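Aspartate-semialdehyde dehydrogenase (Thermus thermophilus, PDB 2YV3) probably catalyses the NADPH-dependent reductive dephosphorylation of L-aspartyl 4-phosphate to L-aspartate semialdehyde, an early step in making lysine, methionine and threonine. Local coordinates at residues A[126-131]-A[312-317]; A[131-136]-A[305-310]; A[14-19]-A[66-71]. One frame throughout, in Å; residues are numbered along the deposited sequence.

Contact 1. Residues A[126-131]-A[312-317]; sequences TTAILA and LLKGAA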
loop_
_atom_site.group_PDB
_atom_site.type_symbol
_atom_site.label_atom_id
_atom_site.label_comp_id
_atom_site.label_asym_id
_atom_site.label_seq_id
_atom_site.Cartn_x
_atom_site.Cartn_y
_atom_site.Cartn_z
ATOM N N THR A 126 -9.012 8.522 -7.004
ATOM C CA THR A 126 -8.568 7.159 -7.206
ATOM C C THR A 126 -9.031 6.547 -8.526
ATOM O O THR A 126 -8.324 5.706 -9.086
ATOM C CB THR A 126 -9.051 6.266 -6.045
ATOM O OG1 THR A 126 -8.604 6.810 -4.802
ATOM C CG2 THR A 126 -8.490 4.875 -6.173
ATOM N N THR A 127 -10.207 6.970 -9.010
ATOM C CA THR A 127 -10.785 6.452 -10.255
ATOM C C THR A 127 -10.196 7.074 -11.514
ATOM O O THR A 127 -9.917 6.379 -12.487
ATOM C CB THR A 127 -12.322 6.657 -10.304
ATOM O OG1 THR A 127 -12.971 5.767 -9.385
ATOM C CG2 THR A 127 -12.842 6.379 -11.691
ATOM N N ALA A 128 -10.023 8.392 -11.487
ATOM C CA ALA A 128 -9.470 9.116 -12.618
ATOM C C ALA A 128 -8.162 8.473 -13.070
ATOM O O ALA A 128 -8.099 7.871 -14.159
ATOM C CB ALA A 128 -9.241 10.561 -12.250
ATOM N N ILE A 129 -7.121 8.572 -12.242
ATOM C CA ILE A 129 -5.838 7.998 -12.631
ATOM C C ILE A 129 -5.944 6.526 -13.014
ATOM O O ILE A 129 -5.476 6.146 -14.079
ATOM C CB ILE A 129 -4.731 8.193 -11.543
ATOM C CG1 ILE A 129 -4.412 6.863 -10.854
ATOM C CG2 ILE A 129 -5.145 9.285 -10.554
ATOM C CD1 ILE A 129 -2.932 6.643 -10.643
ATOM N N LEU A 130 -6.564 5.697 -12.182
ATOM C CA LEU A 130 -6.697 4.287 -12.520
ATOM C C LEU A 130 -7.292 4.081 -13.918
ATOM O O LEU A 130 -6.991 3.095 -14.581
ATOM C CB LEU A 130 -7.568 3.557 -11.494
ATOM C CG LEU A 130 -7.678 2.035 -11.691
ATOM C CD1 LEU A 130 -6.268 1.447 -11.827
ATOM C CD2 LEU A 130 -8.439 1.393 -10.542
ATOM N N ALA A 131 -8.137 5.003 -14.361
ATOM C CA ALA A 131 -8.750 4.902 -15.683
ATOM C C ALA A 131 -7.729 5.344 -16.724
ATOM O O ALA A 131 -7.558 4.735 -17.774
ATOM C CB ALA A 131 -10.001 5.793 -15.750
ATOM N N LEU A 312 -4.092 15.956 -6.578
ATOM C CA LEU A 312 -4.748 17.249 -6.709
ATOM C C LEU A 312 -4.902 17.644 -8.163
ATOM O O LEU A 312 -5.605 18.591 -8.486
ATOM C CB LEU A 312 -3.974 18.338 -5.973
ATOM C CG LEU A 312 -4.697 18.778 -4.700
ATOM C CD1 LEU A 312 -3.941 19.900 -4.041
ATOM C CD2 LEU A 312 -6.111 19.233 -5.046
ATOM N N LEU A 313 -4.234 16.915 -9.043
ATOM C CA LEU A 313 -4.314 17.214 -10.459
ATOM C C LEU A 313 -5.385 16.363 -11.121
ATOM O O LEU A 313 -5.909 16.718 -12.169
ATOM C CB LEU A 313 -2.944 17.016 -11.127
ATOM C CG LEU A 313 -1.928 18.143 -10.887
ATOM C CD1 LEU A 313 -0.733 17.946 -11.781
ATOM C CD2 LEU A 313 -2.545 19.472 -11.207
ATOM N N LYS A 314 -5.711 15.232 -10.505
ATOM C CA LYS A 314 -6.768 14.375 -11.031
ATOM C C LYS A 314 -7.998 14.736 -10.193
ATOM O O LYS A 314 -8.702 13.919 -9.591
ATOM C CB LYS A 314 -6.365 12.902 -10.949
ATOM C CG LYS A 314 -5.152 12.594 -11.865
ATOM C CD LYS A 314 -5.252 13.281 -13.248
ATOM C CE LYS A 314 -6.164 12.493 -14.188
ATOM N NZ LYS A 314 -6.586 13.207 -15.439
ATOM N N GLY A 315 -8.176 16.044 -10.168
ATOM C CA GLY A 315 -9.259 16.716 -9.509
ATOM C C GLY A 315 -9.356 17.886 -10.467
ATOM O O GLY A 315 -10.284 17.959 -11.285
ATOM N N ALA A 316 -8.333 18.741 -10.424
ATOM C CA ALA A 316 -8.267 19.938 -11.250
ATOM C C ALA A 316 -7.833 19.826 -12.713
ATOM O O ALA A 316 -8.332 20.582 -13.541
ATOM C CB ALA A 316 -7.407 20.983 -10.550
ATOM N N ALA A 317 -6.922 18.912 -13.049
ATOM C CA ALA A 317 -6.459 18.802 -14.444
ATOM C C ALA A 317 -7.535 18.262 -15.353
ATOM O O ALA A 317 -7.693 18.727 -16.491
ATOM C CB ALA A 317 -5.206 17.932 -14.559
#
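Two bends shape the lysine at the centre of this contact: K314 sets CG anti to its carbonyl carbon (chi1 -65°), and turns at chi2 and again at chi3 (-42° and -81°) bend the chain so that it runs alongside helix 125-141. The first methylenes do most of the touching. K314 CB rests on the methyl of A128, the two CB atoms 3.9 Å apart, while K314 CG lies 3.6 Å from CG2 of I129. The curl then brings K314 CE back to 4.1 Å from A128 CB, which is therefore met at two points of one chain. I129 and K314 cross at a slant, the isoleucine offering its CG2 branch to the lysine.

The backbones come close here, with the CA atoms of A128 and K314 only 6.1 Å apart, as the small alanine permits. K314 is also the centre of an inverse gamma turn, and the carbonyl O of the next residue, G315, accepts hydrogen bonds from the side-chain amides of N319 and N122. The fold is that of a two-domain dehydrogenase, a Rossmann-type nucleotide domain joined to a dimerisation domain. Helix 125-141 starts at C125, the predicted acyl-thioester residue, whose side chain is about 6 Å from that of K314, and I129 stands about 5 Å, side chain to side chain, from H238, the predicted proton acceptor. On another side of the same helix T127 OG1 is hydrogen-bonded to OE2 of E213, and L130 packs on V210 of helix 205-219.

Contact 2. Residues A[131-136]-A[305-310]; sequences AMALWP and FFVVGD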
loop_
_atom_site.group_PDB
_atom_site.type_symbol
_atom_site.label_atom_id
_atom_site.label_comp_id
_atom_site.label_asym_id
_atom_site.label_seq_id
_atom_site.Cartn_x
_atom_site.Cartn_y
_atom_site.Cartn_z
ATOM N N ALA A 131 -8.137 5.003 -14.361
ATOM C CA ALA A 131 -8.750 4.902 -15.683
ATOM C C ALA A 131 -7.729 5.344 -16.724
ATOM O O ALA A 131 -7.558 4.735 -17.774
ATOM C CB ALA A 131 -10.001 5.793 -15.750
ATOM N N MET A 132 -7.043 6.426 -16.411
ATOM C CA MET A 132 -6.036 6.948 -17.301
ATOM C C MET A 132 -5.133 5.824 -17.794
ATOM O O MET A 132 -4.551 5.892 -18.875
ATOM C CB MET A 132 -5.209 8.000 -16.571
ATOM C CG MET A 132 -4.468 8.917 -17.504
ATOM S SD MET A 132 -5.521 10.188 -18.208
ATOM C CE MET A 132 -7.237 9.514 -18.003
ATOM N N ALA A 133 -5.010 4.784 -16.988
ATOM C CA ALA A 133 -4.186 3.670 -17.372
ATOM C C ALA A 133 -5.081 2.510 -17.783
ATOM O O ALA A 133 -4.815 1.835 -18.783
ATOM C CB ALA A 133 -3.278 3.263 -16.215
ATOM N N LEU A 134 -6.157 2.294 -17.033
ATOM C CA LEU A 134 -7.053 1.176 -17.327
ATOM C C LEU A 134 -7.968 1.401 -18.518
ATOM O O LEU A 134 -8.639 0.482 -18.974
ATOM C CB LEU A 134 -7.902 0.809 -16.103
ATOM C CG LEU A 134 -8.436 -0.628 -16.166
ATOM C CD1 LEU A 134 -7.276 -1.590 -15.863
ATOM C CD2 LEU A 134 -9.583 -0.824 -15.185
ATOM N N TRP A 135 -8.007 2.619 -19.029
ATOM C CA TRP A 135 -8.847 2.869 -20.181
ATOM C C TRP A 135 -8.347 2.091 -21.403
ATOM O O TRP A 135 -9.077 1.285 -21.987
ATOM C CB TRP A 135 -8.896 4.356 -20.535
ATOM C CG TRP A 135 -9.692 4.496 -21.757
ATOM C CD1 TRP A 135 -9.347 5.150 -22.899
ATOM C CD2 TRP A 135 -10.921 3.826 -22.030
ATOM N NE1 TRP A 135 -10.283 4.914 -23.875
ATOM C CE2 TRP A 135 -11.262 4.104 -23.365
ATOM C CE3 TRP A 135 -11.768 3.014 -21.271
ATOM C CZ2 TRP A 135 -12.408 3.601 -23.962
ATOM C CZ3 TRP A 135 -12.902 2.518 -21.856
ATOM C CH2 TRP A 135 -13.216 2.811 -23.195
ATOM N N PRO A 136 -7.085 2.333 -21.811
ATOM C CA PRO A 136 -6.524 1.634 -22.971
ATOM C C PRO A 136 -6.393 0.103 -22.865
ATOM O O PRO A 136 -6.418 -0.589 -23.877
ATOM C CB PRO A 136 -5.185 2.346 -23.186
ATOM C CG PRO A 136 -4.820 2.810 -21.808
ATOM C CD PRO A 136 -6.118 3.306 -21.264
ATOM N N PHE A 305 0.046 -4.361 -12.700
ATOM C CA PHE A 305 0.764 -3.114 -12.904
ATOM C C PHE A 305 0.615 -2.235 -11.678
ATOM O O PHE A 305 -0.158 -2.551 -10.788
ATOM C CB PHE A 305 0.295 -2.360 -14.158
ATOM C CG PHE A 305 -1.184 -2.446 -14.422
ATOM C CD1 PHE A 305 -1.740 -3.606 -14.976
ATOM C CD2 PHE A 305 -2.017 -1.355 -14.168
ATOM C CE1 PHE A 305 -3.092 -3.680 -15.281
ATOM C CE2 PHE A 305 -3.379 -1.418 -14.468
ATOM C CZ PHE A 305 -3.914 -2.592 -15.030
ATOM N N PHE A 306 1.396 -1.155 -11.635
ATOM C CA PHE A 306 1.397 -0.188 -10.537
ATOM C C PHE A 306 1.142 1.161 -11.193
ATOM O O PHE A 306 1.573 1.402 -12.305
ATOM C CB PHE A 306 2.763 -0.179 -9.834
ATOM C CG PHE A 306 2.761 0.508 -8.494
ATOM C CD1 PHE A 306 2.087 -0.049 -7.413
ATOM C CD2 PHE A 306 3.416 1.719 -8.319
ATOM C CE1 PHE A 306 2.059 0.587 -6.175
ATOM C CE2 PHE A 306 3.397 2.373 -7.075
ATOM C CZ PHE A 306 2.709 1.797 -6.002
ATOM N N VAL A 307 0.455 2.054 -10.508
ATOM C CA VAL A 307 0.152 3.336 -11.112
ATOM C C VAL A 307 0.233 4.491 -10.144
ATOM O O VAL A 307 -0.097 4.364 -8.972
ATOM C CB VAL A 307 -1.268 3.322 -11.727
ATOM C CG1 VAL A 307 -1.460 4.527 -12.621
ATOM C CG2 VAL A 307 -1.491 2.017 -12.517
ATOM N N VAL A 308 0.675 5.632 -10.628
ATOM C CA VAL A 308 0.739 6.779 -9.761
ATOM C C VAL A 308 0.257 7.998 -10.538
ATOM O O VAL A 308 0.518 8.136 -11.725
ATOM C CB VAL A 308 2.184 6.978 -9.228
ATOM C CG1 VAL A 308 2.178 7.775 -7.934
ATOM C CG2 VAL A 308 2.810 5.630 -8.969
ATOM N N GLY A 309 -0.482 8.865 -9.867
ATOM C CA GLY A 309 -0.975 10.069 -10.508
ATOM C C GLY A 309 -1.108 11.106 -9.430
ATOM O O GLY A 309 -1.394 10.756 -8.295
ATOM N N ASP A 310 -0.887 12.370 -9.767
ATOM C CA ASP A 310 -0.996 13.419 -8.765
ATOM C C ASP A 310 -2.459 13.506 -8.382
ATOM O O ASP A 310 -3.327 13.611 -9.246
ATOM C CB ASP A 310 -0.521 14.766 -9.309
ATOM C CG ASP A 310 -0.599 15.866 -8.265
ATOM O OD1 ASP A 310 0.416 16.148 -7.582
ATOM O OD2 ASP A 310 -1.694 16.441 -8.109
#
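Along the strand whose F305 and V307 pack against L134 and A133 lies D310, with its OD1 gripped twice: by NE of R236 in a salt bridge and, weakly, by the backbone N of G284. Its other oxygen, OD2, caps the turn into helix 313-316 through weak bonds from the N atoms of L312 and L313, so both carboxylate oxygens are engaged where the strand ends. The arrangement is a helix lying on a sheet, as in the dimerisation domain of this family: helix 125-141 covers a face of the mixed sheet that holds strand 302-310 between strands 237-246 and 288-295.

Alternation along the strand decides who takes part. F305 and V307 direct their side chains to the helix, whereas F306, between them, packs on P193 of the second subunit, so a single strand serves both the core and the dimer. The nearest backbones are those of A133 and V307, their CA atoms 7.6 Å apart. There A133 CB meets V307 CG1 at 4.2 Å, an apolar touch that V290 of strand 288-295 also joins.

L134 begins its side chain alongside the strand but ends nearer to it, since CG is anti to the backbone N (chi1 -158°). L134 crosses F305 at about a right angle, and L134 CD1 comes to the edge of the phenyl ring, near the ring plane, 3.6 Å from F305 CZ and 4.1 Å from F305 CE2.

Contact 3. Residues A[14-19]-A[66-71]; sequences REILKV and LASAGG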
loop_
_atom_site.group_PDB
_atom_site.type_symbol
_atom_site.label_atom_id
_atom_site.label_comp_id
_atom_site.label_asym_id
_atom_site.label_seq_id
_atom_site.Cartn_x
_atom_site.Cartn_y
_atom_site.Cartn_z
ATOM N N ARG A 14 -7.458 25.756 -5.302
ATOM C CA ARG A 14 -6.173 26.425 -5.438
ATOM C C ARG A 14 -5.384 25.860 -6.613
ATOM O O ARG A 14 -4.731 26.612 -7.329
ATOM C CB ARG A 14 -5.360 26.317 -4.152
ATOM C CG ARG A 14 -5.429 27.567 -3.311
ATOM C CD ARG A 14 -4.503 27.473 -2.124
ATOM N NE ARG A 14 -4.299 28.788 -1.526
ATOM C CZ ARG A 14 -5.263 29.530 -0.990
ATOM N NH1 ARG A 14 -6.514 29.083 -0.972
ATOM N NH2 ARG A 14 -4.978 30.725 -0.477
ATOM N N GLU A 15 -5.421 24.546 -6.819
ATOM C CA GLU A 15 -4.708 23.997 -7.962
ATOM C C GLU A 15 -5.504 24.397 -9.202
ATOM O O GLU A 15 -4.939 24.668 -10.255
ATOM C CB GLU A 15 -4.564 22.466 -7.874
ATOM C CG GLU A 15 -3.749 21.949 -6.671
ATOM C CD GLU A 15 -2.425 22.702 -6.416
ATOM O OE1 GLU A 15 -1.547 22.158 -5.701
ATOM O OE2 GLU A 15 -2.259 23.833 -6.915
ATOM N N ILE A 16 -6.821 24.456 -9.067
ATOM C CA ILE A 16 -7.660 24.850 -10.186
ATOM C C ILE A 16 -7.225 26.187 -10.794
ATOM O O ILE A 16 -7.450 26.420 -11.975
ATOM C CB ILE A 16 -9.146 24.938 -9.780
ATOM C CG1 ILE A 16 -9.641 23.563 -9.332
ATOM C CG2 ILE A 16 -9.977 25.406 -10.946
ATOM C CD1 ILE A 16 -11.085 23.523 -8.908
ATOM N N LEU A 17 -6.604 27.068 -10.012
ATOM C CA LEU A 17 -6.168 28.344 -10.579
ATOM C C LEU A 17 -4.927 28.140 -11.425
ATOM O O LEU A 17 -4.866 28.601 -12.567
ATOM C CB LEU A 17 -5.904 29.402 -9.485
ATOM C CG LEU A 17 -4.553 29.892 -8.895
ATOM C CD1 LEU A 17 -3.862 28.788 -8.116
ATOM C CD2 LEU A 17 -3.637 30.442 -9.981
ATOM N N LYS A 18 -3.946 27.422 -10.892
ATOM C CA LYS A 18 -2.723 27.217 -11.644
ATOM C C LYS A 18 -2.799 26.370 -12.916
ATOM O O LYS A 18 -2.233 26.770 -13.930
ATOM C CB LYS A 18 -1.599 26.720 -10.732
ATOM C CG LYS A 18 -1.878 25.475 -9.969
ATOM C CD LYS A 18 -0.696 25.174 -9.062
ATOM C CE LYS A 18 -0.461 26.252 -8.009
ATOM N NZ LYS A 18 -1.481 26.215 -6.922
ATOM N N VAL A 19 -3.471 25.225 -12.906
ATOM C CA VAL A 19 -3.532 24.479 -14.160
ATOM C C VAL A 19 -4.309 25.376 -15.124
ATOM O O VAL A 19 -3.951 25.507 -16.298
ATOM C CB VAL A 19 -4.259 23.086 -14.050
ATOM C CG1 VAL A 19 -3.942 22.435 -12.721
ATOM C CG2 VAL A 19 -5.758 23.234 -14.270
ATOM N N LEU A 66 -16.677 25.986 -12.186
ATOM C CA LEU A 66 -15.868 24.837 -11.808
ATOM C C LEU A 66 -15.934 24.637 -10.299
ATOM O O LEU A 66 -15.130 25.185 -9.553
ATOM C CB LEU A 66 -14.424 25.030 -12.270
ATOM C CG LEU A 66 -14.202 24.791 -13.775
ATOM C CD1 LEU A 66 -13.765 26.067 -14.470
ATOM C CD2 LEU A 66 -13.137 23.725 -13.963
ATOM N N ALA A 67 -16.898 23.826 -9.876
ATOM C CA ALA A 67 -17.142 23.537 -8.472
ATOM C C ALA A 67 -16.226 22.523 -7.780
ATOM O O ALA A 67 -16.104 21.376 -8.220
ATOM C CB ALA A 67 -18.572 23.093 -8.310
ATOM N N SER A 68 -15.618 22.962 -6.677
ATOM C CA SER A 68 -14.721 22.160 -5.833
ATOM C C SER A 68 -14.961 22.598 -4.379
ATOM O O SER A 68 -14.013 22.807 -3.611
ATOM C CB SER A 68 -13.255 22.424 -6.214
ATOM O OG SER A 68 -12.342 21.959 -5.219
ATOM N N ALA A 69 -16.235 22.736 -4.010
ATOM C CA ALA A 69 -16.608 23.195 -2.672
ATOM C C ALA A 69 -17.611 22.303 -1.932
ATOM O O ALA A 69 -18.672 22.778 -1.495
ATOM C CB ALA A 69 -17.164 24.607 -2.769
ATOM N N GLY A 70 -17.281 21.021 -1.788
ATOM C CA GLY A 70 -18.167 20.098 -1.096
ATOM C C GLY A 70 -19.487 19.806 -1.784
ATOM O O GLY A 70 -19.882 20.512 -2.705
ATOM N N GLY A 71 -20.175 18.765 -1.326
ATOM C CA GLY A 71 -21.452 18.392 -1.909
ATOM C C GLY A 71 -22.600 19.139 -1.257
ATOM O O GLY A 71 -23.718 19.188 -1.776
#
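I16 lays the end of its side chain against S68, its CD1 methyl 3.6 Å from S68 CB and 4.2 Å from S68 OG. The isoleucine reaches this far because its long branch is fully extended (chi2 180°), carrying CD1 straight out from helix 11-22 to the end of strand 64-67. I16 CD1 also passes 4.4 Å from the carbonyl O of L66, so one carbon touches both L66 and S68, on either side of A67 in the sequence. L66 also directs its side chain to the helix, yet that side chain stays farther off than S68. All contact across the two segments is of this dispersive kind, and the CA atoms of I16 and L66 stay 8.4 Å apart.

Both pieces belong to the Rossmann-type nucleotide domain. S68 sits where a strand of its sheet gives way to a loop, and its side chain is about 3 Å from that of V12, one of the residues T9 to V12 predicted to bind NADP(+), which places the contact of I16 beside the predicted NADP(+) site. One residue before I16, the buried E15 pairs with two basic residues, its OE2 in a salt bridge with K18 NZ and its OE1 in another with R236 NH1.

Strands 3-6 and 87-90 flank strand 64-67, bonding L66 to A4 and A67 to V89, while I16 is also packed by V5 and by A316 of helix 313-316, and L66 by I323 of helix 319-327.

Overall arrangement
Contacts 1 and 2 share helix 125-141 and residue A131, and their centres lie about 9 Å apart. I129 joins them, its CD1 packing on V307 of strand 302-310, which leads through a short turn into helix 313-316. Contact 1 in turn reaches contact 3, about 13 Å away between centres, where L313 CD2 meets V19 CG1 at 3.6 Å and L312 packs on E15. Contacts 2 and 3, about 22 Å apart between centres and on opposite sides of the chain's centre, do not touch. Contact 1, which touches both of the others, probably sits where the nucleotide and dimerisation domains meet, beside the predicted catalytic C125 and H238, with the predicted NADP(+) site next to contact 3.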